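Long-range contact in uncharacterized NTF2-like protein (Cytophaga hutchinsonii ATCC 33406, PDB 3F14), which is of unknown function but adopts an NTF2-like, SnoaL-type fold whose pocket probably accommodates a small ligand: residues 6-15 with 93-104. Sequence-based numbering, arbitrary orientation. Where two conformers were deposited one is given.
With TRS (2-amino-2-hydroxymethyl-propane-1,3-diol), chain B.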
# COMPACT_ATOMS: atom_id res chain seq x y z
N HIS A 6 5.68 17.42 -4.76
CA HIS A 6 5.60 16.02 -4.30
C HIS A 6 4.67 15.17 -5.17
O HIS A 6 5.01 14.05 -5.56
CB HIS A 6 5.08 15.92 -2.86
CG HIS A 6 6.02 16.43 -1.81
ND1 HIS A 6 5.65 16.59 -0.49
CD2 HIS A 6 7.31 16.83 -1.89
CE1 HIS A 6 6.68 17.03 0.20
NE2 HIS A 6 7.70 17.19 -0.62
N TYR A 7 3.48 15.69 -5.44
CA TYR A 7 2.49 15.01 -6.28
C TYR A 7 3.09 14.63 -7.63
O TYR A 7 2.96 13.52 -8.09
CB TYR A 7 1.26 15.90 -6.46
CG TYR A 7 0.05 15.25 -7.08
CD1 TYR A 7 -0.10 15.14 -8.46
CD2 TYR A 7 -0.98 14.77 -6.27
CE1 TYR A 7 -1.24 14.54 -9.02
CE2 TYR A 7 -2.12 14.19 -6.80
CZ TYR A 7 -2.24 14.07 -8.18
OH TYR A 7 -3.37 13.49 -8.70
N SER A 8 3.75 15.59 -8.27
CA SER A 8 4.36 15.35 -9.58
C SER A 8 5.48 14.29 -9.55
O SER A 8 5.57 13.42 -10.41
CB SER A 8 4.92 16.67 -10.12
OG SER A 8 5.35 16.45 -11.43
N ILE A 9 6.33 14.41 -8.56
CA ILE A 9 7.45 13.48 -8.39
C ILE A 9 6.92 12.07 -8.25
O ILE A 9 7.36 11.16 -8.96
CB ILE A 9 8.27 13.81 -7.13
CG1 ILE A 9 9.05 15.11 -7.30
CG2 ILE A 9 9.27 12.67 -6.83
CD1 ILE A 9 9.56 15.66 -6.00
N ALA A 10 5.95 11.89 -7.37
CA ALA A 10 5.37 10.57 -7.09
C ALA A 10 4.68 10.04 -8.32
O ALA A 10 4.78 8.85 -8.64
CB ALA A 10 4.38 10.64 -5.90
N GLN A 11 3.91 10.87 -9.01
CA GLN A 11 3.26 10.43 -10.24
C GLN A 11 4.26 9.91 -11.26
O GLN A 11 4.04 8.85 -11.84
CB GLN A 11 2.47 11.57 -10.87
CG GLN A 11 1.20 11.95 -10.11
CD GLN A 11 0.07 10.96 -10.30
OE1 GLN A 11 0.03 10.23 -11.30
NE2 GLN A 11 -0.89 10.95 -9.35
N HIS A 12 5.35 10.64 -11.47
CA HIS A 12 6.37 10.20 -12.42
C HIS A 12 7.02 8.91 -12.01
O HIS A 12 7.11 7.98 -12.80
CB HIS A 12 7.45 11.26 -12.58
CG HIS A 12 7.08 12.37 -13.51
ND1 HIS A 12 6.60 13.59 -13.07
CD2 HIS A 12 7.13 12.44 -14.86
CE1 HIS A 12 6.39 14.37 -14.12
NE2 HIS A 12 6.70 13.69 -15.22
N PHE A 13 7.43 8.77 -10.74
CA PHE A 13 8.08 7.53 -10.34
C PHE A 13 7.11 6.34 -10.44
O PHE A 13 7.47 5.30 -10.97
CB PHE A 13 8.65 7.64 -8.90
CG PHE A 13 9.54 6.45 -8.52
CD1 PHE A 13 9.03 5.27 -8.06
CD2 PHE A 13 10.94 6.57 -8.65
CE1 PHE A 13 9.85 4.19 -7.77
CE2 PHE A 13 11.76 5.53 -8.34
CZ PHE A 13 11.23 4.32 -7.93
N SER A 14 5.87 6.51 -9.96
CA SER A 14 4.93 5.40 -9.93
C SER A 14 4.57 4.91 -11.33
O SER A 14 4.28 3.75 -11.54
CB SER A 14 3.67 5.76 -9.13
OG SER A 14 3.92 5.63 -7.71
N SER A 15 4.55 5.83 -12.29
CA SER A 15 4.21 5.50 -13.66
C SER A 15 5.44 4.97 -14.44
O SER A 15 5.33 4.65 -15.64
CB SER A 15 3.52 6.70 -14.37
OG SER A 15 4.41 7.76 -14.45
N TYR A 93 -0.07 -2.17 -7.86
CA TYR A 93 0.93 -1.59 -6.98
C TYR A 93 0.41 -0.50 -6.07
O TYR A 93 -0.53 0.23 -6.37
CB TYR A 93 2.17 -1.05 -7.79
CG TYR A 93 1.87 -0.01 -8.83
CD1 TYR A 93 1.70 1.35 -8.51
CD2 TYR A 93 1.80 -0.37 -10.17
CE1 TYR A 93 1.42 2.28 -9.50
CE2 TYR A 93 1.59 0.57 -11.15
CZ TYR A 93 1.38 1.89 -10.84
OH TYR A 93 1.12 2.78 -11.87
N CYS A 94 1.06 -0.42 -4.92
CA CYS A 94 0.88 0.66 -3.98
C CYS A 94 2.30 1.15 -3.62
O CYS A 94 3.08 0.41 -3.04
CB CYS A 94 0.14 0.18 -2.73
SG CYS A 94 -0.04 1.50 -1.49
N ASP A 95 2.59 2.40 -3.98
CA ASP A 95 3.88 3.05 -3.75
C ASP A 95 3.72 4.12 -2.70
O ASP A 95 2.88 5.02 -2.83
CB ASP A 95 4.43 3.68 -5.02
CG ASP A 95 4.69 2.67 -6.13
OD1 ASP A 95 5.12 1.53 -5.87
OD2 ASP A 95 4.49 3.03 -7.36
N ILE A 96 4.56 4.06 -1.67
CA ILE A 96 4.51 4.99 -0.54
C ILE A 96 5.80 5.80 -0.49
O ILE A 96 6.90 5.22 -0.44
CB ILE A 96 4.35 4.22 0.80
CG1 ILE A 96 3.11 3.35 0.76
CG2 ILE A 96 4.34 5.19 2.00
CD1 ILE A 96 2.90 2.45 2.01
N TYR A 97 5.68 7.13 -0.58
CA TYR A 97 6.84 8.02 -0.60
C TYR A 97 6.92 8.79 0.67
O TYR A 97 5.93 9.34 1.12
CB TYR A 97 6.72 9.02 -1.78
CG TYR A 97 6.60 8.38 -3.15
CD1 TYR A 97 5.38 7.89 -3.62
CD2 TYR A 97 7.70 8.25 -3.99
CE1 TYR A 97 5.26 7.27 -4.82
CE2 TYR A 97 7.60 7.63 -5.19
CZ TYR A 97 6.36 7.16 -5.63
OH TYR A 97 6.26 6.50 -6.82
N ARG A 98 8.10 8.84 1.26
CA ARG A 98 8.37 9.75 2.36
C ARG A 98 9.38 10.74 1.86
O ARG A 98 10.47 10.38 1.41
CB ARG A 98 8.93 9.05 3.58
CG ARG A 98 9.17 10.01 4.79
CD ARG A 98 9.76 9.33 6.03
N PHE A 99 9.01 12.02 1.93
CA PHE A 99 9.86 13.06 1.51
C PHE A 99 10.61 13.69 2.69
O PHE A 99 10.20 13.56 3.86
CB PHE A 99 9.04 14.16 0.81
CG PHE A 99 8.35 13.68 -0.43
CD1 PHE A 99 8.99 13.73 -1.64
CD2 PHE A 99 7.06 13.19 -0.36
CE1 PHE A 99 8.34 13.26 -2.78
CE2 PHE A 99 6.43 12.75 -1.46
CZ PHE A 99 7.08 12.77 -2.67
N GLU A 100 11.75 14.25 2.36
CA GLU A 100 12.51 15.10 3.30
C GLU A 100 12.57 16.38 2.51
O GLU A 100 13.41 16.51 1.61
CB GLU A 100 13.88 14.54 3.60
CG GLU A 100 14.64 15.34 4.64
CD GLU A 100 15.97 14.69 4.97
OE1 GLU A 100 15.93 13.60 5.60
OE2 GLU A 100 17.03 15.24 4.58
N ASN A 101 11.66 17.30 2.86
CA ASN A 101 11.41 18.52 2.12
C ASN A 101 11.17 18.19 0.65
O ASN A 101 10.22 17.47 0.39
CB ASN A 101 12.51 19.51 2.37
CG ASN A 101 12.59 19.89 3.83
OD1 ASN A 101 11.56 19.94 4.52
ND2 ASN A 101 13.81 20.16 4.33
N ASP A 102 12.02 18.62 -0.29
CA ASP A 102 11.80 18.30 -1.72
C ASP A 102 12.59 17.09 -2.28
O ASP A 102 12.62 16.86 -3.49
CB ASP A 102 12.06 19.53 -2.57
CG ASP A 102 13.43 20.10 -2.36
OD1 ASP A 102 14.04 19.78 -1.31
OD2 ASP A 102 13.87 20.88 -3.23
N THR A 103 13.16 16.26 -1.40
CA THR A 103 13.86 15.08 -1.83
C THR A 103 13.04 13.85 -1.44
O THR A 103 12.30 13.90 -0.45
CB THR A 103 15.29 14.97 -1.26
OG1 THR A 103 15.22 14.67 0.15
CG2 THR A 103 16.07 16.30 -1.56
N ILE A 104 13.19 12.79 -2.22
CA ILE A 104 12.55 11.50 -1.87
C ILE A 104 13.50 10.83 -0.91
O ILE A 104 14.65 10.51 -1.29
CB ILE A 104 12.34 10.56 -3.05
CG1 ILE A 104 11.50 11.23 -4.16
CG2 ILE A 104 11.70 9.28 -2.55
CD1 ILE A 104 11.39 10.33 -5.42
C TRS B . 6.13 0.79 -9.81
C1 TRS B . 6.53 0.21 -8.43
C2 TRS B . 5.85 -0.30 -10.83
C3 TRS B . 7.25 1.66 -10.35
N TRS B . 4.91 1.59 -9.67
O1 TRS B . 5.39 -0.26 -7.72
O2 TRS B . 4.84 -1.17 -10.36
O3 TRS B . 7.29 2.83 -9.58
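The His6 and Phe99 rings lie face to face, their centroids 3.8 Å apart and their planes within 5° of parallel, and each ring also covers the CB of the other residue. At the His6 edge, near the ring plane, NE2 donates to Asn101 O at 2.7 Å with an N-H...O angle of 158°; stack and bond together fix the rotation of the imidazole and tie the helix to the type II' turn from Glu100 to Thr103. Ile9 CG2 meets the Phe99 edge and presses on Ile104 CD1 at 3.5 Å, a tight carbon contact. Farther along, Ala10 CB sits over one face of Tyr97, 3.9 Å from the ring centroid, while Ser14 OG lies in plane at the edge. Tyr97 OH donates to Ser14 OG, which in turn donates to the anti lone pair of Asp95 OD2, each bond 2.7 Å. With Ser14 OG anti to its carbonyl carbon (chi1 -80°), the hydroxyl bridges phenol and carboxylate. A Tris molecule, probably from the crystallisation liquor, places its amine 3.3 Å above the centre of the Tyr93 ring, and that amine also donates to Asp95 OD2 and Ser14 O; Asp95 OD1 accepts from Tris O1 and is hydrogen-bonded to Ser109. Tyr93 OH, beyond the ring, is hydrogen-bonded to Asn63. A leucine in place of Tyr93 would probably leave the amine without its aromatic face and Asn63 OD1 without its hydroxyl partner. Helix 6-14 runs obliquely antiparallel to strand 93-100, their axes approaching to 9.9 Å, as in NTF2-like folds, where the helices pack on the concave side of the curved sheet; the Tris at its end occupies a site consistent with the family's ligand pocket.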